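Local coordinates for proximal thread matrix protein 1 (Mytilus galloprovincialis, PDB 4CN9) that probably binds collagen in the matrix of the mussel byssal thread through paired von Willebrand factor type A domains, one of which carries zinc at its MIDAS motif, at residues I57-D62 against V104-G109; V169-D174 against V197-I202; D282-F287 against S316-I321. All coordinates share one frame; numbering follows the deposited sequence.

Overall arrangement
Interactions 1 and 2 belong to one mixed sheet, that of the first von Willebrand factor type A domain, where strands run 100-106, 54-61, 166-173, 195-202 side by side and parallel. Their centres lie about 10 Å apart, and the contacts join through neighbouring strands 54-61 and 166-173: Leu59 N hydrogen-bonds to Ile170 O, and Asp61 OD2 to Thr173 OG1. Together they bring the strand ends to the zinc-occupied MIDAS. Interaction 3 comes last along the chain, between helices 272-285 and 318-327 of the second such domain, its centre about 47 Å from that of interaction 1 and about 40 Å from that of interaction 2, away from the annotated sites.

Interaction 1 of 3, residues I57-D62 against V104-G109; sequences IVLFDD and VQFSQG
Strands 57-61 and 104-106 run parallel, their segment axes 4.6 Å apart and 29° askew, and four backbone bonds join them, from Val104 N to Val58 O, Phe60 N to Val104 O, Phe106 N to Phe60 O, and Asp62 N to Phe106 O. On one face of the sheet Leu59 and Val104 lie side by side and point the same way; Leu59 CD1 presses on Val104 CG1 at 3.5 Å, closer than methyls usually sit. Leu59 CG also meets Phe106 CD1 at 3.7 Å, the two side chains crossing at about a right angle. In Phe106, chi1 82° sets CG between its own N and carbonyl carbon and swings the ring back against the neighbouring strand: Asp61 CA lies over one ring face, 4.0 Å from the centroid, a CH-pi contact. This is the central parallel sheet of a von Willebrand factor type A domain, and strand 54-61 leads into its metal-ion-dependent adhesion site. The side chain of Asp61 comes to about 4 Å of the zinc at its nearest atoms, in the second shell and not bound to it; its OD1 bonds to Ser63, a zinc ligand. The following residue, Asp62, turns its carboxylate to the 104-109 segment instead. Its OD1 takes the hydroxyl of Ser107 at 2.7 Å from OG, met from above the carboxylate plane. Gln105 NE2 reaches Asp62 OD2 at 2.9 Å, on the anti side but tilted out of the carboxylate plane, while OD2 lies close to the plane of the amide; the two planes are nearly perpendicular, 88° apart. Arg135 forms a salt bridge to the same OD2, and with both oxygens held the rotation of this buried carboxylate should be restrained and its charged form is probably favoured. Gln105 NE2 gives a further bond to Val133 O.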
ATOM      1  N   ILE A  57       3.491 -15.688  -6.776  1.00 15.78           N
ATOM      2  CA  ILE A  57       4.724 -15.632  -7.526  1.00 16.83           C
ATOM      3  C   ILE A  57       5.808 -15.012  -6.671  1.00 14.71           C
ATOM      4  O   ILE A  57       5.648 -13.913  -6.152  1.00 17.43           O
ATOM      5  CB  ILE A  57       4.565 -14.785  -8.803  1.00 14.70           C
ATOM      6  CG1 ILE A  57       3.461 -15.378  -9.684  1.00 16.45           C
ATOM      7  CG2 ILE A  57       5.889 -14.696  -9.554  1.00 16.70           C
ATOM      8  CD1 ILE A  57       3.800 -16.741 -10.284  1.00 18.07           C
ATOM      9  N   VAL A  58       6.909 -15.731  -6.505  1.00 16.86           N
ATOM     10  CA  VAL A  58       8.110 -15.154  -5.911  1.00 13.02           C
ATOM     11  C   VAL A  58       9.081 -14.702  -6.999  1.00 14.68           C
ATOM     12  O   VAL A  58       9.428 -15.464  -7.888  1.00 17.71           O
ATOM     13  CB  VAL A  58       8.824 -16.157  -4.975  1.00 18.43           C
ATOM     14  CG1 VAL A  58      10.129 -15.574  -4.458  1.00 20.64           C
ATOM     15  CG2 VAL A  58       7.898 -16.538  -3.832  1.00 22.04           C
ATOM     16  N   LEU A  59       9.487 -13.440  -6.913  1.00 14.79           N
ATOM     17  CA  LEU A  59      10.472 -12.823  -7.797  1.00 16.29           C
ATOM     18  C   LEU A  59      11.797 -12.800  -7.044  1.00 18.29           C
ATOM     19  O   LEU A  59      11.959 -12.082  -6.051  1.00 20.51           O
ATOM     20  CB  LEU A  59       9.985 -11.412  -8.153  1.00 16.83           C
ATOM     21  CG  LEU A  59      10.397 -10.680  -9.427  1.00 24.71           C
ATOM     22  CD1 LEU A  59      10.507 -11.573 -10.661  1.00 20.46           C
ATOM     23  CD2 LEU A  59       9.369  -9.580  -9.663  1.00 24.48           C
ATOM     24  N   PHE A  60      12.718 -13.628  -7.516  1.00 14.52           N
ATOM     25  CA  PHE A  60      13.896 -14.081  -6.789  1.00 17.21           C
ATOM     26  C   PHE A  60      15.129 -13.470  -7.472  1.00 21.06           C
ATOM     27  O   PHE A  60      15.450 -13.846  -8.592  1.00 17.01           O
ATOM     28  CB  PHE A  60      13.886 -15.619  -6.901  1.00 20.34           C
ATOM     29  CG  PHE A  60      14.951 -16.335  -6.118  1.00 20.71           C
ATOM     30  CD1 PHE A  60      16.289 -16.313  -6.518  1.00 16.07           C
ATOM     31  CD2 PHE A  60      14.601 -17.089  -5.005  1.00 26.53           C
ATOM     32  CE1 PHE A  60      17.245 -17.008  -5.802  1.00 23.04           C
ATOM     33  CE2 PHE A  60      15.558 -17.786  -4.281  1.00 23.76           C
ATOM     34  CZ  PHE A  60      16.870 -17.755  -4.676  1.00 23.83           C
ATOM     35  N   ASP A  61      15.788 -12.514  -6.805  1.00 16.29           N
ATOM     36  CA  ASP A  61      17.016 -11.862  -7.300  1.00 17.17           C
ATOM     37  C   ASP A  61      18.122 -12.913  -7.440  1.00 22.14           C
ATOM     38  O   ASP A  61      18.454 -13.579  -6.452  1.00 19.07           O
ATOM     39  CB  ASP A  61      17.405 -10.765  -6.295  1.00 20.57           C
ATOM     40  CG  ASP A  61      18.635  -9.923  -6.708  1.00 19.91           C
ATOM     41  OD1 ASP A  61      19.580 -10.419  -7.361  1.00 19.02           O
ATOM     42  OD2 ASP A  61      18.653  -8.735  -6.320  1.00 19.47           O
ATOM     43  N   ASP A  62      18.658 -13.110  -8.658  1.00 15.85           N
ATOM     44  CA  ASP A  62      19.818 -14.006  -8.821  1.00 17.58           C
ATOM     45  C   ASP A  62      21.053 -13.285  -9.354  1.00 19.63           C
ATOM     46  O   ASP A  62      21.823 -13.838 -10.127  1.00 19.00           O
ATOM     47  CB  ASP A  62      19.486 -15.298  -9.610  1.00 21.17           C
ATOM     48  CG  ASP A  62      19.122 -15.062 -11.081  1.00 18.68           C
ATOM     49  OD1 ASP A  62      18.920 -13.910 -11.523  1.00 16.41           O
ATOM     50  OD2 ASP A  62      19.028 -16.080 -11.804  1.00 19.35           O
ATOM     51  N   VAL A 104      10.110 -16.903 -10.301  1.00 16.56           N
ATOM     52  CA  VAL A 104      10.742 -16.229 -11.415  1.00 14.97           C
ATOM     53  C   VAL A 104      12.044 -15.603 -10.942  1.00 17.49           C
ATOM     54  O   VAL A 104      12.053 -14.835  -9.967  1.00 17.52           O
ATOM     55  CB  VAL A 104       9.803 -15.128 -11.933  1.00 17.06           C
ATOM     56  CG1 VAL A 104      10.509 -14.230 -12.936  1.00 17.88           C
ATOM     57  CG2 VAL A 104       8.546 -15.764 -12.515  1.00 18.94           C
ATOM     58  N   GLN A 105      13.147 -15.964 -11.596  1.00 17.55           N
ATOM     59  CA  GLN A 105      14.463 -15.407 -11.264  1.00 18.32           C
ATOM     60  C   GLN A 105      14.711 -14.158 -12.095  1.00 19.08           C
ATOM     61  O   GLN A 105      14.311 -14.084 -13.256  1.00 18.47           O
ATOM     62  CB  GLN A 105      15.586 -16.424 -11.531  1.00 19.11           C
ATOM     63  CG  GLN A 105      15.444 -17.740 -10.802  1.00 19.07           C
ATOM     64  CD  GLN A 105      16.283 -18.884 -11.422  1.00 22.77           C
ATOM     65  OE1 GLN A 105      15.786 -19.992 -11.624  1.00 27.41           O
ATOM     66  NE2 GLN A 105      17.545 -18.615 -11.704  1.00 21.22           N
ATOM     67  N   PHE A 106      15.371 -13.171 -11.509  1.00 15.98           N
ATOM     68  CA  PHE A 106      15.668 -11.941 -12.234  1.00 16.21           C
ATOM     69  C   PHE A 106      16.996 -11.344 -11.782  1.00 22.26           C
ATOM     70  O   PHE A 106      17.337 -11.368 -10.586  1.00 16.23           O
ATOM     71  CB  PHE A 106      14.538 -10.910 -12.047  1.00 19.08           C
ATOM     72  CG  PHE A 106      14.637 -10.132 -10.754  1.00 18.91           C
ATOM     73  CD1 PHE A 106      14.094 -10.637  -9.577  1.00 18.48           C
ATOM     74  CD2 PHE A 106      15.297  -8.914 -10.717  1.00 21.99           C
ATOM     75  CE1 PHE A 106      14.214  -9.934  -8.378  1.00 19.29           C
ATOM     76  CE2 PHE A 106      15.427  -8.203  -9.526  1.00 19.85           C
ATOM     77  CZ  PHE A 106      14.883  -8.710  -8.359  1.00 19.66           C
ATOM     78  N   SER A 107      17.753 -10.839 -12.759  1.00 19.87           N
ATOM     79  CA  SER A 107      18.915  -9.989 -12.519  1.00 17.21           C
ATOM     80  C   SER A 107      19.268  -9.353 -13.862  1.00 19.97           C
ATOM     81  O   SER A 107      18.783  -8.260 -14.196  1.00 18.59           O
ATOM     82  CB  SER A 107      20.117 -10.741 -11.895  1.00 18.62           C
ATOM     83  OG  SER A 107      20.443 -11.959 -12.543  1.00 18.98           O
ATOM     84  N   GLN A 108      20.091 -10.045 -14.636  1.00 19.58           N
ATOM     85  CA  GLN A 108      20.231  -9.735 -16.044  1.00 24.03           C
ATOM     86  C   GLN A 108      19.191 -10.599 -16.778  1.00 22.92           C
ATOM     87  O   GLN A 108      19.291 -11.835 -16.860  1.00 20.69           O
ATOM     88  CB  GLN A 108      21.668  -9.990 -16.521  1.00 24.16           C
ATOM     89  CG  GLN A 108      21.928  -9.555 -17.960  1.00 28.48           C
ATOM     90  CD  GLN A 108      21.458 -10.591 -18.958  1.00 30.06           C
ATOM     91  OE1 GLN A 108      21.950 -11.723 -18.970  1.00 26.66           O
ATOM     92  NE2 GLN A 108      20.481 -10.221 -19.784  1.00 26.83           N
ATOM     93  N   GLY A 109      18.150  -9.941 -17.260  1.00 20.33           N
ATOM     94  CA  GLY A 109      16.983 -10.646 -17.753  1.00 22.29           C
ATOM     95  C   GLY A 109      16.243 -11.453 -16.690  1.00 21.49           C
ATOM     96  O   GLY A 109      16.541 -11.419 -15.488  1.00 17.96           O
TER

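Interaction 2 of 3, residues V169-D174 against V197-I202. With ZN (zinc ion), chain C.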
ATOM      1  N   VAL A 169       2.520 -11.238  -5.320  1.00 13.66           N
ATOM      2  CA  VAL A 169       3.922 -11.234  -5.731  1.00 16.33           C
ATOM      3  C   VAL A 169       4.788 -10.862  -4.540  1.00 19.08           C
ATOM      4  O   VAL A 169       4.554  -9.838  -3.873  1.00 17.53           O
ATOM      5  CB  VAL A 169       4.188 -10.219  -6.876  1.00 13.92           C
ATOM      6  CG1 VAL A 169       5.665 -10.118  -7.187  1.00 18.79           C
ATOM      7  CG2 VAL A 169       3.412 -10.600  -8.095  1.00 18.35           C
ATOM      8  N   ILE A 170       5.765 -11.717  -4.257  1.00 15.51           N
ATOM      9  CA  ILE A 170       6.743 -11.462  -3.212  1.00 14.94           C
ATOM     10  C   ILE A 170       8.116 -11.286  -3.871  1.00 16.94           C
ATOM     11  O   ILE A 170       8.685 -12.223  -4.428  1.00 15.80           O
ATOM     12  CB  ILE A 170       6.758 -12.604  -2.169  1.00 19.99           C
ATOM     13  CG1 ILE A 170       5.409 -12.648  -1.442  1.00 20.73           C
ATOM     14  CG2 ILE A 170       7.889 -12.399  -1.170  1.00 18.05           C
ATOM     15  CD1 ILE A 170       5.055 -13.973  -0.821  1.00 23.12           C
ATOM     16  N   LEU A 171       8.601 -10.053  -3.832  1.00 14.86           N
ATOM     17  CA  LEU A 171       9.881  -9.673  -4.426  1.00 18.94           C
ATOM     18  C   LEU A 171      10.983  -9.709  -3.365  1.00 16.44           C
ATOM     19  O   LEU A 171      10.815  -9.173  -2.267  1.00 18.89           O
ATOM     20  CB  LEU A 171       9.774  -8.271  -5.023  1.00 19.18           C
ATOM     21  CG  LEU A 171      11.051  -7.509  -5.396  1.00 21.31           C
ATOM     22  CD1 LEU A 171      11.704  -8.135  -6.579  1.00 22.12           C
ATOM     23  CD2 LEU A 171      10.722  -6.055  -5.693  1.00 24.51           C
ATOM     24  N   MET A 172      12.093 -10.359  -3.700  1.00 16.90           N
ATOM     25  CA  MET A 172      13.261 -10.435  -2.825  1.00 18.80           C
ATOM     26  C   MET A 172      14.470  -9.906  -3.579  1.00 21.08           C
ATOM     27  O   MET A 172      14.827 -10.444  -4.624  1.00 19.18           O
ATOM     28  CB  MET A 172      13.526 -11.889  -2.417  1.00 18.98           C
ATOM     29  CG  MET A 172      12.352 -12.575  -1.727  1.00 20.91           C
ATOM     30  SD  MET A 172      12.652 -14.365  -1.518  1.00 29.10           S
ATOM     31  CE  MET A 172      14.068 -14.295  -0.446  1.00 22.10           C
ATOM     32  N   THR A 173      15.117  -8.868  -3.059  1.00 16.94           N
ATOM     33  CA  THR A 173      16.278  -8.306  -3.746  1.00 17.70           C
ATOM     34  C   THR A 173      17.363  -7.787  -2.800  1.00 21.59           C
ATOM     35  O   THR A 173      17.081  -7.387  -1.673  1.00 19.10           O
ATOM     36  CB  THR A 173      15.848  -7.190  -4.708  1.00 18.42           C
ATOM     37  OG1 THR A 173      16.971  -6.726  -5.475  1.00 21.42           O
ATOM     38  CG2 THR A 173      15.228  -6.046  -3.958  1.00 23.57           C
ATOM     39  N   ASP A 174      18.613  -7.824  -3.264  1.00 21.00           N
ATOM     40  CA  ASP A 174      19.713  -7.237  -2.515  1.00 22.18           C
ATOM     41  C   ASP A 174      20.291  -6.041  -3.254  1.00 24.26           C
ATOM     42  O   ASP A 174      21.413  -5.598  -2.963  1.00 24.33           O
ATOM     43  CB  ASP A 174      20.808  -8.279  -2.240  1.00 24.00           C
ATOM     44  CG  ASP A 174      21.772  -8.467  -3.415  1.00 24.65           C
ATOM     45  OD1 ASP A 174      21.369  -8.316  -4.605  1.00 22.55           O
ATOM     46  OD2 ASP A 174      22.950  -8.779  -3.128  1.00 24.21           O
ATOM     47  N   VAL A 197       1.583  -6.704  -3.918  1.00 19.91           N
ATOM     48  CA  VAL A 197       3.026  -6.776  -4.026  1.00 17.97           C
ATOM     49  C   VAL A 197       3.713  -6.560  -2.663  1.00 20.51           C
ATOM     50  O   VAL A 197       3.514  -5.541  -1.989  1.00 17.10           O
ATOM     51  CB  VAL A 197       3.557  -5.776  -5.066  1.00 18.77           C
ATOM     52  CG1 VAL A 197       5.051  -5.921  -5.223  1.00 17.32           C
ATOM     53  CG2 VAL A 197       2.854  -5.980  -6.408  1.00 23.00           C
ATOM     54  N   ILE A 198       4.502  -7.550  -2.263  1.00 16.69           N
ATOM     55  CA  ILE A 198       5.312  -7.468  -1.052  1.00 17.71           C
ATOM     56  C   ILE A 198       6.760  -7.423  -1.508  1.00 17.33           C
ATOM     57  O   ILE A 198       7.158  -8.166  -2.416  1.00 15.54           O
ATOM     58  CB  ILE A 198       5.066  -8.693  -0.128  1.00 18.46           C
ATOM     59  CG1 ILE A 198       3.633  -8.659   0.406  1.00 18.17           C
ATOM     60  CG2 ILE A 198       6.063  -8.721   1.029  1.00 21.15           C
ATOM     61  CD1 ILE A 198       3.038 -10.034   0.736  1.00 22.29           C
ATOM     62  N   ALA A 199       7.540  -6.530  -0.910  1.00 15.71           N
ATOM     63  CA  ALA A 199       8.941  -6.372  -1.270  1.00 16.97           C
ATOM     64  C   ALA A 199       9.849  -6.598  -0.051  1.00 21.88           C
ATOM     65  O   ALA A 199       9.657  -5.984   0.999  1.00 20.30           O
ATOM     66  CB  ALA A 199       9.178  -4.977  -1.835  1.00 18.92           C
ATOM     67  N   ILE A 200      10.821  -7.485  -0.207  1.00 16.83           N
ATOM     68  CA  ILE A 200      11.836  -7.751   0.805  1.00 18.65           C
ATOM     69  C   ILE A 200      13.211  -7.309   0.321  1.00 18.99           C
ATOM     70  O   ILE A 200      13.712  -7.759  -0.731  1.00 17.89           O
ATOM     71  CB  ILE A 200      11.912  -9.241   1.160  1.00 17.49           C
ATOM     72  CG1 ILE A 200      10.556  -9.749   1.642  1.00 21.33           C
ATOM     73  CG2 ILE A 200      12.998  -9.469   2.228  1.00 21.59           C
ATOM     74  CD1 ILE A 200      10.388 -11.244   1.602  1.00 21.28           C
ATOM     75  N   GLY A 201      13.819  -6.426   1.103  1.00 16.67           N
ATOM     76  CA  GLY A 201      15.139  -5.904   0.828  1.00 20.44           C
ATOM     77  C   GLY A 201      16.158  -6.489   1.791  1.00 21.42           C
ATOM     78  O   GLY A 201      15.949  -6.509   2.999  1.00 21.81           O
ATOM     79  N   ILE A 202      17.254  -6.982   1.238  1.00 20.89           N
ATOM     80  CA  ILE A 202      18.311  -7.597   2.030  1.00 22.44           C
ATOM     81  C   ILE A 202      19.637  -6.862   1.861  1.00 24.49           C
ATOM     82  O   ILE A 202      20.072  -6.597   0.741  1.00 23.18           O
ATOM     83  CB  ILE A 202      18.486  -9.064   1.643  1.00 20.76           C
ATOM     84  CG1 ILE A 202      17.160  -9.795   1.814  1.00 22.33           C
ATOM     85  CG2 ILE A 202      19.547  -9.719   2.526  1.00 31.41           C
ATOM     86  CD1 ILE A 202      16.762 -10.644   0.652  1.00 26.87           C
TER
HETATM   87 ZN    ZN C1448      22.526  -7.800  -6.290  0.70 25.89          ZN
HETATM   88  O   HOH W   1      22.334  -5.467  -0.316  1.00 26.61           O
HETATM   89  O   HOH W   2      23.075  -5.988  -5.349  1.00 23.23           O
HETATM   90  O   HOH W   3      20.683  -7.098  -6.961  1.00 19.69           O
HETATM   91  O   HOH W   4      23.601  -7.024  -7.893  1.00 27.15           O
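Asp174 meets the neighbouring strand at its CA, which sits 3.3 Å from Ile202 O in a CA-H...O contact, while its carboxylate turns the other way to bind zinc through OD1 at 2.1 Å. Its CG stands between its own N and carbonyl carbon (chi1 83°), carrying OD1 to the metal. Three waters lie within the same 2.1 Å of the zinc, and Ser63 and Ser65 supply the remaining two ligands, making six in all. One of those waters also donates to Asp174 O, so the residue holds the metal directly through OD1 and, through its backbone O, orients a metal-bound water. A further water bridges Asp174 O and Ile202 O, donating to both and linking the backbones just where strand 166-173 has ended, beyond the last direct bond of the ladder.

Behind this first shell, Asp174 N and Thr173 OG1 both bond to Asp61 OD2. Thr173 is itself pinned in the sheet, its N donating to Ile200 O and its O receiving Ile202 N at 2.9 Å. The ladder continues away from the metal through Ile200 N to Leu171 O, at 2.7 Å, then Leu171 N to Ile198 O and Ile198 N to Val169 O, with the segment axes only 16° from parallel. On one face, Ile200 lies alongside Ile170 and Met172, all pointing the same way: its CD1 rests 3.9 Å from Ile170 CG2 and 4.1 Å from Met172 CG. Helices 73-85 and 234-241 cover that side. On the other face Leu171 CD2 comes to 4.3 Å from Ala199 CB, and helix 208-214 packs on Ala199 and Thr173. Helix 183-192 connects the two strands in a beta-alpha-beta unit, whose first strand delivers Asp174 to the MIDAS at the carboxyl edge of a von Willebrand factor type A sheet.

Interaction 3 of 3, residues D282-F287 against S316-I321; sequences DIVDRF and SSKADI
Phe287 O receives the ammonium group of Lys318, NZ to O 2.6 Å, straight on the carbonyl side, with a C=O...N angle of 178°. Lys318 CE also crowds in, 3.0 Å from Phe287 O, so the oxygen is side-on to the end of the lysine chain. That chain is stretched out beyond CG, sliding past Val284 in the opposite direction; on the way CG passes 4.0 Å from Val284 CG1, and CD lies 3.9 Å from Asp285 OD1. That carboxylate oxygen remains 4.9 Å from Lys318 NZ; its salt bridge is with Lys322, one turn further on in the helix of Lys318. Val284 CG2 and Ile321 CG2 touch at 3.9 Å, making the apolar contact between the two helices on the side where Phe297 of strand 295-302 packs. The helix of Lys318 starts at Ser317, whose OG accepts Asp320 N at 3.0 Å as an N-cap. The lysine thus bridges the first turn of helix 318-327 to the chain just past helix 272-285. Such helices packed against a central, mostly parallel sheet form the layered alpha/beta fold of a von Willebrand factor type A domain, here the second in the chain.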
ATOM      1  N   ASP A 282     -19.329  15.244  -1.169  1.00 18.17           N
ATOM      2  CA  ASP A 282     -19.600  14.255  -2.206  1.00 18.39           C
ATOM      3  C   ASP A 282     -19.045  12.881  -1.830  1.00 21.39           C
ATOM      4  O   ASP A 282     -19.672  11.858  -2.088  1.00 19.11           O
ATOM      5  CB  ASP A 282     -19.055  14.700  -3.567  1.00 23.28           C
ATOM      6  CG  ASP A 282     -19.859  15.853  -4.178  1.00 29.23           C
ATOM      7  OD1 ASP A 282     -20.934  16.174  -3.642  1.00 25.45           O
ATOM      8  OD2 ASP A 282     -19.411  16.440  -5.189  1.00 31.31           O
ATOM      9  N   ILE A 283     -17.887  12.864  -1.179  1.00 19.20           N
ATOM     10  CA  ILE A 283     -17.301  11.621  -0.693  1.00 16.25           C
ATOM     11  C   ILE A 283     -18.173  10.983   0.370  1.00 14.69           C
ATOM     12  O   ILE A 283     -18.433   9.774   0.344  1.00 20.35           O
ATOM     13  CB  ILE A 283     -15.870  11.875  -0.163  1.00 16.58           C
ATOM     14  CG1 ILE A 283     -14.967  12.207  -1.350  1.00 19.45           C
ATOM     15  CG2 ILE A 283     -15.340  10.664   0.622  1.00 16.66           C
ATOM     16  CD1 ILE A 283     -13.627  12.714  -0.963  1.00 17.37           C
ATOM     17  N   VAL A 284     -18.657  11.792   1.306  1.00 15.20           N
ATOM     18  CA  VAL A 284     -19.546  11.286   2.341  1.00 16.16           C
ATOM     19  C   VAL A 284     -20.758  10.580   1.722  1.00 19.93           C
ATOM     20  O   VAL A 284     -21.171   9.507   2.173  1.00 17.94           O
ATOM     21  CB  VAL A 284     -19.989  12.418   3.295  1.00 18.44           C
ATOM     22  CG1 VAL A 284     -21.131  11.974   4.178  1.00 17.46           C
ATOM     23  CG2 VAL A 284     -18.793  12.878   4.152  1.00 16.59           C
ATOM     24  N   ASP A 285     -21.326  11.197   0.691  1.00 21.10           N
ATOM     25  CA  ASP A 285     -22.517  10.654   0.034  1.00 22.78           C
ATOM     26  C   ASP A 285     -22.298   9.301  -0.633  1.00 24.16           C
ATOM     27  O   ASP A 285     -23.260   8.600  -0.923  1.00 22.38           O
ATOM     28  CB  ASP A 285     -23.059  11.647  -1.004  1.00 22.06           C
ATOM     29  CG  ASP A 285     -23.934  12.718  -0.383  1.00 28.50           C
ATOM     30  OD1 ASP A 285     -24.486  12.490   0.726  1.00 30.44           O
ATOM     31  OD2 ASP A 285     -24.084  13.788  -1.019  1.00 34.67           O
ATOM     32  N   ARG A 286     -21.046   8.928  -0.880  1.00 19.85           N
ATOM     33  CA  ARG A 286     -20.759   7.666  -1.542  1.00 20.98           C
ATOM     34  C   ARG A 286     -20.743   6.485  -0.586  1.00 25.04           C
ATOM     35  O   ARG A 286     -20.696   5.335  -1.024  1.00 25.18           O
ATOM     36  CB  ARG A 286     -19.438   7.752  -2.314  1.00 21.97           C
ATOM     37  CG  ARG A 286     -19.457   8.822  -3.383  1.00 24.40           C
ATOM     38  CD  ARG A 286     -20.268   8.380  -4.583  1.00 25.14           C
ATOM     39  NE  ARG A 286     -19.600   7.284  -5.268  1.00 24.72           N
ATOM     40  CZ  ARG A 286     -18.799   7.429  -6.315  1.00 24.97           C
ATOM     41  NH1 ARG A 286     -18.572   8.631  -6.831  1.00 33.63           N
ATOM     42  NH2 ARG A 286     -18.233   6.365  -6.854  1.00 33.24           N
ATOM     43  N   PHE A 287     -20.799   6.744   0.717  1.00 21.65           N
ATOM     44  CA  PHE A 287     -20.885   5.638   1.675  1.00 21.20           C
ATOM     45  C   PHE A 287     -22.340   5.232   1.925  1.00 25.43           C
ATOM     46  O   PHE A 287     -23.247   6.065   1.925  1.00 22.80           O
ATOM     47  CB  PHE A 287     -20.143   5.970   2.973  1.00 19.81           C
ATOM     48  CG  PHE A 287     -18.646   5.996   2.808  1.00 18.14           C
ATOM     49  CD1 PHE A 287     -18.019   7.110   2.300  1.00 18.89           C
ATOM     50  CD2 PHE A 287     -17.880   4.880   3.105  1.00 19.98           C
ATOM     51  CE1 PHE A 287     -16.652   7.129   2.108  1.00 22.70           C
ATOM     52  CE2 PHE A 287     -16.503   4.902   2.933  1.00 21.72           C
ATOM     53  CZ  PHE A 287     -15.891   6.014   2.433  1.00 20.13           C
ATOM     54  N   SER A 316     -24.186  10.970  13.277  1.00 22.01           N
ATOM     55  CA  SER A 316     -24.496   9.687  12.660  1.00 24.84           C
ATOM     56  C   SER A 316     -25.212   9.807  11.308  1.00 24.14           C
ATOM     57  O   SER A 316     -25.248   8.838  10.561  1.00 36.08           O
ATOM     58  CB  SER A 316     -25.296   8.794  13.623  1.00 29.49           C
ATOM     59  OG  SER A 316     -26.473   9.441  14.061  1.00 28.58           O
ATOM     60  N   SER A 317     -25.767  10.971  10.980  1.00 24.43           N
ATOM     61  CA  SER A 317     -26.453  11.147   9.692  1.00 26.60           C
ATOM     62  C   SER A 317     -25.588  11.875   8.668  1.00 24.42           C
ATOM     63  O   SER A 317     -24.777  12.727   9.015  1.00 22.03           O
ATOM     64  CB  SER A 317     -27.795  11.898   9.861  1.00 22.97           C
ATOM     65  OG  SER A 317     -27.596  13.278  10.036  1.00 26.90           O
ATOM     66  N   LYS A 318     -25.802  11.563   7.397  1.00 26.24           N
ATOM     67  CA  LYS A 318     -25.071  12.190   6.320  1.00 26.82           C
ATOM     68  C   LYS A 318     -25.390  13.664   6.280  1.00 22.48           C
ATOM     69  O   LYS A 318     -24.519  14.496   6.054  1.00 21.35           O
ATOM     70  CB  LYS A 318     -25.460  11.557   4.987  1.00 30.10           C
ATOM     71  CG  LYS A 318     -24.756  10.258   4.700  1.00 28.65           C
ATOM     72  CD  LYS A 318     -25.143   9.734   3.333  1.00 34.29           C
ATOM     73  CE  LYS A 318     -24.802   8.266   3.208  1.00 32.32           C
ATOM     74  NZ  LYS A 318     -25.195   7.753   1.888  1.00 32.12           N
ATOM     75  N   ALA A 319     -26.659  13.993   6.499  1.00 26.21           N
ATOM     76  CA  ALA A 319     -27.080  15.383   6.499  1.00 22.27           C
ATOM     77  C   ALA A 319     -26.339  16.168   7.579  1.00 21.42           C
ATOM     78  O   ALA A 319     -25.879  17.280   7.332  1.00 23.36           O
ATOM     79  CB  ALA A 319     -28.590  15.495   6.682  1.00 23.90           C
ATOM     80  N   ASP A 320     -26.220  15.594   8.773  1.00 21.22           N
ATOM     81  CA  ASP A 320     -25.487  16.260   9.856  1.00 22.23           C
ATOM     82  C   ASP A 320     -23.988  16.382   9.524  1.00 19.31           C
ATOM     83  O   ASP A 320     -23.368  17.413   9.751  1.00 21.69           O
ATOM     84  CB  ASP A 320     -25.637  15.500  11.174  1.00 21.76           C
ATOM     85  CG  ASP A 320     -27.024  15.648  11.799  1.00 28.03           C
ATOM     86  OD1 ASP A 320     -27.734  16.628  11.480  1.00 28.45           O
ATOM     87  OD2 ASP A 320     -27.388  14.764  12.610  1.00 25.04           O
ATOM     88  N   ILE A 321     -23.403  15.314   9.005  1.00 20.24           N
ATOM     89  CA  ILE A 321     -21.986  15.344   8.658  1.00 19.74           C
ATOM     90  C   ILE A 321     -21.709  16.411   7.601  1.00 20.54           C
ATOM     91  O   ILE A 321     -20.812  17.238   7.760  1.00 20.80           O
ATOM     92  CB  ILE A 321     -21.501  13.971   8.197  1.00 16.64           C
ATOM     93  CG1 ILE A 321     -21.532  13.014   9.375  1.00 18.99           C
ATOM     94  CG2 ILE A 321     -20.084  14.074   7.609  1.00 17.82           C
ATOM     95  CD1 ILE A 321     -21.426  11.570   8.998  1.00 21.93           C
TER